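A putative transcriptional regulator (Rhodococcus sp., PDB 2HKU) probably binds DNA as a dimeric transcriptional regulator of the TetR family, with an all-helical chain that joins a helix-turn-helix region to a C-terminal helical domain. Local coordinates at residues K98-L103 / E192-I197; P109-F114 / G174-K179. All coordinates share one frame; numbering follows the deposited sequence.

Contact 1: residues K98-L103 / E192-I197; sequences KLVGSL and EAVAVI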
ATOM      1  N   LYS A  98      19.340  -7.654   2.774  1.00 32.51           N
ATOM      2  CA  LYS A  98      18.805  -8.574   3.712  1.00 29.80           C
ATOM      3  C   LYS A  98      17.509  -7.961   4.349  1.00 26.21           C
ATOM      4  O   LYS A  98      16.536  -8.610   4.490  1.00 24.85           O
ATOM      5  CB  LYS A  98      19.875  -8.803   4.785  1.00 30.31           C
ATOM      6  CG  LYS A  98      20.772 -10.069   4.555  1.00 33.17           C
ATOM      7  CD  LYS A  98      22.119  -9.902   5.402  1.00 32.09           C
ATOM      8  CE  LYS A  98      23.175 -10.974   4.944  1.00 31.93           C
ATOM      9  NZ  LYS A  98      22.544 -12.271   5.016  1.00 32.63           N
ATOM     10  N   LEU A  99      17.567  -6.732   4.774  1.00 27.52           N
ATOM     11  CA  LEU A  99      16.398  -6.167   5.452  1.00 26.06           C
ATOM     12  C   LEU A  99      15.219  -6.128   4.444  1.00 24.67           C
ATOM     13  O   LEU A  99      14.208  -6.702   4.689  1.00 23.81           O
ATOM     14  CB  LEU A  99      16.752  -4.840   6.058  1.00 26.93           C
ATOM     15  CG  LEU A  99      15.804  -4.277   7.153  1.00 27.71           C
ATOM     16  CD1 LEU A  99      16.555  -3.188   7.930  1.00 24.58           C
ATOM     17  CD2 LEU A  99      14.565  -3.674   6.499  1.00 25.95           C
ATOM     18  N   VAL A 100      15.441  -5.569   3.267  1.00 26.71           N
ATOM     19  CA  VAL A 100      14.381  -5.414   2.206  1.00 26.48           C
ATOM     20  C   VAL A 100      13.942  -6.722   1.668  1.00 26.52           C
ATOM     21  O   VAL A 100      12.755  -7.046   1.596  1.00 27.12           O
ATOM     22  CB  VAL A 100      14.922  -4.450   1.090  1.00 26.42           C
ATOM     23  CG1 VAL A 100      13.941  -4.289  -0.030  1.00 24.48           C
ATOM     24  CG2 VAL A 100      15.241  -3.135   1.694  1.00 28.50           C
ATOM     25  N   GLY A 101      14.916  -7.588   1.339  1.00 29.08           N
ATOM     26  CA  GLY A 101      14.566  -8.957   0.972  1.00 24.52           C
ATOM     27  C   GLY A 101      13.731  -9.708   1.953  1.00 25.66           C
ATOM     28  O   GLY A 101      12.907 -10.518   1.546  1.00 24.38           O
ATOM     29  N   SER A 102      13.921  -9.491   3.255  1.00 24.60           N
ATOM     30  CA  SER A 102      13.053 -10.160   4.269  1.00 25.11           C
ATOM     31  C   SER A 102      11.607  -9.663   4.248  1.00 24.80           C
ATOM     32  O   SER A 102      10.631 -10.446   4.201  1.00 26.59           O
ATOM     33  CB  SER A 102      13.585  -9.898   5.712  1.00 23.57           C
ATOM     34  OG  SER A 102      12.913 -10.754   6.638  1.00 23.97           O
ATOM     35  N   LEU A 103      11.465  -8.347   4.331  1.00 26.38           N
ATOM     36  CA  LEU A 103      10.093  -7.747   4.301  1.00 26.48           C
ATOM     37  C   LEU A 103       9.371  -8.081   2.992  1.00 25.43           C
ATOM     38  O   LEU A 103       8.242  -8.366   3.032  1.00 25.72           O
ATOM     39  CB  LEU A 103      10.177  -6.222   4.501  1.00 25.26           C
ATOM     40  CG  LEU A 103      10.657  -5.820   5.898  1.00 25.82           C
ATOM     41  CD1 LEU A 103      10.816  -4.353   5.843  1.00 22.18           C
ATOM     42  CD2 LEU A 103       9.652  -6.336   7.025  1.00 24.74           C
ATOM     43  N   GLU A 192      12.467  -6.873  -8.830  1.00 26.10           N
ATOM     44  CA  GLU A 192      12.115  -5.551  -9.211  1.00 26.29           C
ATOM     45  C   GLU A 192      11.695  -4.671  -8.024  1.00 23.97           C
ATOM     46  O   GLU A 192      12.088  -3.532  -8.003  1.00 26.54           O
ATOM     47  CB  GLU A 192      11.019  -5.579 -10.245  1.00 24.46           C
ATOM     48  CG  GLU A 192      11.598  -6.034 -11.600  1.00 28.05           C
ATOM     49  CD  GLU A 192      10.478  -6.357 -12.559  1.00 30.04           C
ATOM     50  OE1 GLU A 192       9.739  -7.310 -12.268  1.00 29.33           O
ATOM     51  OE2 GLU A 192      10.288  -5.577 -13.515  1.00 29.57           O
ATOM     52  N   ALA A 193      10.959  -5.240  -7.083  1.00 24.91           N
ATOM     53  CA  ALA A 193      10.474  -4.495  -5.855  1.00 24.05           C
ATOM     54  C   ALA A 193      11.675  -4.151  -4.967  1.00 24.18           C
ATOM     55  O   ALA A 193      11.793  -3.082  -4.515  1.00 22.51           O
ATOM     56  CB  ALA A 193       9.495  -5.297  -5.144  1.00 24.30           C
ATOM     57  N   VAL A 194      12.629  -5.093  -4.771  1.00 24.60           N
ATOM     58  CA  VAL A 194      13.841  -4.769  -4.088  1.00 23.72           C
ATOM     59  C   VAL A 194      14.600  -3.619  -4.724  1.00 24.47           C
ATOM     60  O   VAL A 194      15.073  -2.675  -4.035  1.00 24.78           O
ATOM     61  CB  VAL A 194      14.724  -6.069  -3.901  1.00 25.96           C
ATOM     62  CG1 VAL A 194      16.075  -5.661  -3.423  1.00 27.82           C
ATOM     63  CG2 VAL A 194      14.068  -6.977  -2.878  1.00 24.57           C
ATOM     64  N   ALA A 195      14.683  -3.638  -6.060  1.00 24.32           N
ATOM     65  CA  ALA A 195      15.342  -2.560  -6.807  1.00 23.81           C
ATOM     66  C   ALA A 195      14.650  -1.181  -6.645  1.00 22.97           C
ATOM     67  O   ALA A 195      15.288  -0.141  -6.684  1.00 22.61           O
ATOM     68  CB  ALA A 195      15.459  -2.931  -8.299  1.00 22.94           C
ATOM     69  N   VAL A 196      13.335  -1.154  -6.469  1.00 22.72           N
ATOM     70  CA  VAL A 196      12.657   0.181  -6.237  1.00 22.61           C
ATOM     71  C   VAL A 196      13.204   0.742  -4.876  1.00 21.27           C
ATOM     72  O   VAL A 196      13.539   1.906  -4.789  1.00 21.75           O
ATOM     73  CB  VAL A 196      11.065   0.042  -6.209  1.00 22.47           C
ATOM     74  CG1 VAL A 196      10.421   1.200  -5.519  1.00 23.88           C
ATOM     75  CG2 VAL A 196      10.438  -0.200  -7.682  1.00 19.65           C
ATOM     76  N   ILE A 197      13.307  -0.093  -3.838  1.00 22.99           N
ATOM     77  CA  ILE A 197      13.789   0.427  -2.512  1.00 23.18           C
ATOM     78  C   ILE A 197      15.225   0.923  -2.668  1.00 25.93           C
ATOM     79  O   ILE A 197      15.521   2.046  -2.267  1.00 27.57           O
ATOM     80  CB  ILE A 197      13.705  -0.587  -1.366  1.00 23.74           C
ATOM     81  CG1 ILE A 197      12.258  -1.041  -1.030  1.00 21.69           C
ATOM     82  CG2 ILE A 197      14.414  -0.045  -0.065  1.00 22.87           C
ATOM     83  CD1 ILE A 197      11.344   0.069  -0.452  1.00 21.46           C
TER

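Contact 2: residues P109-F114 / G174-K179; sequences PSVELF and GLVIQK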
ATOM      1  N   PRO A 109       3.553 -11.766   3.423  1.00 26.50           N
ATOM      2  CA  PRO A 109       2.198 -12.050   3.940  1.00 25.30           C
ATOM      3  C   PRO A 109       1.822 -11.317   5.266  1.00 26.15           C
ATOM      4  O   PRO A 109       0.638 -10.969   5.465  1.00 24.92           O
ATOM      5  CB  PRO A 109       2.229 -13.585   4.160  1.00 26.67           C
ATOM      6  CG  PRO A 109       3.151 -14.033   3.177  1.00 27.47           C
ATOM      7  CD  PRO A 109       4.270 -13.031   3.172  1.00 27.04           C
ATOM      8  N   SER A 110       2.807 -11.115   6.182  1.00 24.46           N
ATOM      9  CA  SER A 110       2.584 -10.297   7.393  1.00 24.50           C
ATOM     10  C   SER A 110       2.322  -8.817   7.097  1.00 23.51           C
ATOM     11  O   SER A 110       1.391  -8.254   7.645  1.00 24.84           O
ATOM     12  CB  SER A 110       3.817 -10.491   8.339  1.00 24.40           C
ATOM     13  OG  SER A 110       3.827 -11.846   8.773  1.00 24.60           O
ATOM     14  N   VAL A 111       3.141  -8.182   6.240  1.00 25.02           N
ATOM     15  CA  VAL A 111       2.884  -6.783   5.784  1.00 25.04           C
ATOM     16  C   VAL A 111       1.501  -6.733   5.097  1.00 24.78           C
ATOM     17  O   VAL A 111       0.713  -5.767   5.255  1.00 24.06           O
ATOM     18  CB  VAL A 111       3.945  -6.295   4.781  1.00 25.39           C
ATOM     19  CG1 VAL A 111       3.664  -4.864   4.293  1.00 26.18           C
ATOM     20  CG2 VAL A 111       5.349  -6.379   5.390  1.00 26.35           C
ATOM     21  N   GLU A 112       1.252  -7.713   4.239  1.00 23.86           N
ATOM     22  CA  GLU A 112       0.006  -7.737   3.481  1.00 23.92           C
ATOM     23  C   GLU A 112      -1.222  -7.889   4.409  1.00 22.54           C
ATOM     24  O   GLU A 112      -2.210  -7.137   4.292  1.00 23.52           O
ATOM     25  CB  GLU A 112       0.058  -8.814   2.404  1.00 24.19           C
ATOM     26  CG  GLU A 112      -1.288  -9.039   1.737  1.00 27.71           C
ATOM     27  CD  GLU A 112      -1.306 -10.247   0.825  1.00 36.21           C
ATOM     28  OE1 GLU A 112      -0.202 -10.804   0.465  1.00 36.91           O
ATOM     29  OE2 GLU A 112      -2.440 -10.629   0.475  1.00 35.79           O
ATOM     30  N   LEU A 113      -1.175  -8.780   5.377  1.00 20.79           N
ATOM     31  CA  LEU A 113      -2.212  -8.761   6.407  1.00 22.60           C
ATOM     32  C   LEU A 113      -2.424  -7.412   7.130  1.00 21.49           C
ATOM     33  O   LEU A 113      -3.590  -7.013   7.425  1.00 21.32           O
ATOM     34  CB  LEU A 113      -1.918  -9.815   7.477  1.00 23.35           C
ATOM     35  CG  LEU A 113      -2.951 -10.270   8.451  1.00 25.42           C
ATOM     36  CD1 LEU A 113      -4.106 -10.863   7.594  1.00 28.53           C
ATOM     37  CD2 LEU A 113      -2.329 -11.371   9.318  1.00 26.79           C
ATOM     38  N   PHE A 114      -1.331  -6.707   7.438  1.00 20.92           N
ATOM     39  CA  PHE A 114      -1.443  -5.487   8.194  1.00 20.11           C
ATOM     40  C   PHE A 114      -2.034  -4.413   7.260  1.00 20.87           C
ATOM     41  O   PHE A 114      -2.824  -3.586   7.708  1.00 20.03           O
ATOM     42  CB  PHE A 114      -0.043  -5.020   8.624  1.00 20.90           C
ATOM     43  CG  PHE A 114      -0.052  -3.687   9.346  1.00 23.14           C
ATOM     44  CD1 PHE A 114      -0.780  -3.513  10.527  1.00 20.84           C
ATOM     45  CD2 PHE A 114       0.718  -2.618   8.849  1.00 22.89           C
ATOM     46  CE1 PHE A 114      -0.767  -2.284  11.211  1.00 27.01           C
ATOM     47  CE2 PHE A 114       0.776  -1.409   9.525  1.00 23.67           C
ATOM     48  CZ  PHE A 114       0.020  -1.183  10.688  1.00 24.19           C
ATOM     49  N   GLY A 174       3.323  -0.289  -0.369  1.00 19.99           N
ATOM     50  CA  GLY A 174       2.880  -0.193  -1.825  1.00 19.88           C
ATOM     51  C   GLY A 174       3.522  -1.285  -2.699  1.00 22.08           C
ATOM     52  O   GLY A 174       2.896  -1.814  -3.645  1.00 21.95           O
ATOM     53  N   LEU A 175       4.775  -1.631  -2.410  1.00 22.06           N
ATOM     54  CA  LEU A 175       5.413  -2.764  -3.125  1.00 21.75           C
ATOM     55  C   LEU A 175       4.805  -4.115  -2.773  1.00 21.06           C
ATOM     56  O   LEU A 175       4.546  -4.934  -3.664  1.00 21.75           O
ATOM     57  CB  LEU A 175       6.942  -2.834  -2.914  1.00 22.96           C
ATOM     58  CG  LEU A 175       7.648  -1.643  -3.447  1.00 20.96           C
ATOM     59  CD1 LEU A 175       9.035  -1.269  -2.806  1.00 23.40           C
ATOM     60  CD2 LEU A 175       7.710  -1.744  -4.948  1.00 21.71           C
ATOM     61  N   VAL A 176       4.556  -4.361  -1.508  1.00 19.12           N
ATOM     62  CA  VAL A 176       3.878  -5.606  -1.090  1.00 19.86           C
ATOM     63  C   VAL A 176       2.502  -5.718  -1.705  1.00 20.30           C
ATOM     64  O   VAL A 176       2.132  -6.778  -2.142  1.00 20.26           O
ATOM     65  CB  VAL A 176       3.734  -5.793   0.471  1.00 18.70           C
ATOM     66  CG1 VAL A 176       2.786  -6.962   0.839  1.00 19.14           C
ATOM     67  CG2 VAL A 176       5.130  -6.059   1.076  1.00 19.60           C
ATOM     68  N   ILE A 177       1.731  -4.643  -1.689  1.00 19.16           N
ATOM     69  CA  ILE A 177       0.391  -4.715  -2.222  1.00 20.37           C
ATOM     70  C   ILE A 177       0.404  -5.052  -3.735  1.00 19.37           C
ATOM     71  O   ILE A 177      -0.323  -5.938  -4.195  1.00 19.07           O
ATOM     72  CB  ILE A 177      -0.353  -3.345  -1.996  1.00 18.55           C
ATOM     73  CG1 ILE A 177      -0.659  -3.212  -0.484  1.00 21.57           C
ATOM     74  CG2 ILE A 177      -1.667  -3.427  -2.747  1.00 21.17           C
ATOM     75  CD1 ILE A 177      -0.917  -1.750   0.032  1.00 24.93           C
ATOM     76  N   GLN A 178       1.198  -4.349  -4.507  1.00 19.55           N
ATOM     77  CA  GLN A 178       1.217  -4.521  -5.953  1.00 20.68           C
ATOM     78  C   GLN A 178       1.873  -5.794  -6.369  1.00 22.94           C
ATOM     79  O   GLN A 178       1.556  -6.408  -7.399  1.00 23.49           O
ATOM     80  CB  GLN A 178       2.029  -3.426  -6.552  1.00 19.42           C
ATOM     81  CG  GLN A 178       1.192  -2.073  -6.468  1.00 18.96           C
ATOM     82  CD  GLN A 178       1.946  -0.965  -6.991  1.00 17.98           C
ATOM     83  OE1 GLN A 178       1.683  -0.466  -8.128  1.00 25.06           O
ATOM     84  NE2 GLN A 178       2.879  -0.470  -6.205  1.00 15.82           N
ATOM     85  N   LYS A 179       2.880  -6.172  -5.609  1.00 24.24           N
ATOM     86  CA  LYS A 179       3.501  -7.497  -5.832  1.00 25.22           C
ATOM     87  C   LYS A 179       2.563  -8.662  -5.709  1.00 26.60           C
ATOM     88  O   LYS A 179       2.576  -9.572  -6.577  1.00 27.83           O
ATOM     89  CB  LYS A 179       4.794  -7.614  -4.999  1.00 23.15           C
ATOM     90  CG  LYS A 179       5.407  -9.014  -5.010  1.00 30.18           C
ATOM     91  CD  LYS A 179       6.970  -8.924  -4.835  1.00 32.24           C
ATOM     92  CE  LYS A 179       7.274  -8.608  -3.398  1.00 31.00           C
ATOM     93  NZ  LYS A 179       6.526  -9.674  -2.543  1.00 36.87           N
TER

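Contact 1: residues K98-L103 / E192-I197
Val100 holds CG1 anti to its backbone N (chi1 178°), a torsion that aims this methyl between Val194 and Ile197 and leaves CG2 to meet the CG2 methyl of the isoleucine. On the other side, Ile197 turns CG1 anti to its carbonyl carbon (chi1 -63°), with CG2 opposite the backbone N, which places CG1 against Val100 CG1 and CG2 against Val100 CG2. The three residues join helix 92-104 to helix 190-201 in the all-helical C-terminal domain of this TetR-family protein. The two short segments run closer to antiparallel than to parallel, at 134° between their N-to-C directions, and their axes approach to 9.9 Å. Val100 and Val194 have the nearest pair of CA atoms, 6.3 Å apart.

No hydrogen bond links the segments; the contact is one of methyl and methylene groups. Val100 CG1 touches both partners, lying 3.8 Å from Ile197 CG1 and 3.9 Å from Val194 CG2, so a single methyl bridges residues almost one turn apart on the facing helix. Gly101 presents bare backbone beside it, and Val194 CG2 lies 4.3 Å from Gly101 N, a van der Waals approach without polar character. Helix 161-181 closes the inner side, where Phe168 meets Val100 and Ala171 and Leu175 meet Ile197. Val194 sits nearer the surface, packs also on Leu104, and has a bound 1,2-ethanediol close by, probably from the crystallisation liquor. At the inner end of the contact the second branch of the valine completes the fit, Val100 CG2 resting 3.7 Å from Ile197 CG2.

Contact 2: residues P109-F114 / G174-K179
The buried contact between helix 108-120 and helix 161-181 rests on Val176, which fits against Val111 and Glu112 with its two methyls divided between them. Val176 CG1 lies 3.6 Å from Glu112 CB, while Val176 CG2 lies 3.7 Å from Val111 CG1. The division follows from chi1 of 169°, which sets CG1 anti to the backbone N and swings CG2 to the other side, beside that N. Val111 answers with CG1, whose nearest approach to the beta carbon of its partner is 3.9 Å, to Val176 CB; the two valines thus mesh by their branches and not by a single pair of methyls.

Both helices belong to the C-terminal domain of the TetR-family fold, and the second subunit packs close by, with its Leu119 on Glu112 and its Met118 on Ile177. The side chain of Glu112 takes part through CB, and its backbone N also lies near Val176 CG1; the chain extends past CG, and its carboxylate atom OE1 is hydrogen-bonded to Thr180, one turn beyond Val176 on the same helix. With an alanine at Val176, both methyls would be gone, which would probably open a gap between Val111 and the base of Glu112.

Away from the valines, Gln178 turns its amide back onto its own helix. Gln178 NE2 donates to Gly174 O at 2.9 Å, nearly straight at 164°, from above the carbonyl plane, and Gln178 N reaches the same oxygen from the opposite face.

In the fold
Contacts 1 and 2 use four different helices of one domain, with centres about 12 Å apart. In each, a valine reaches two residues of the facing helix, and neither has a hydrogen bond across. Contact 2 is the more central and is buried; contact 1 lies farther out and is partly buried. A carboxylate-bearing residue, Glu112, takes part in contact 2, whereas the touching side chains of contact 1 are all aliphatic and its Glu192 stands apart, bonded to Ser189. Leu175 joins the two: its CD1 lies 3.6 Å from Ile197 CD1. Helices 92-104 and 108-120 are consecutive, as are 161-181 and 190-201, and both regions touch the second subunit.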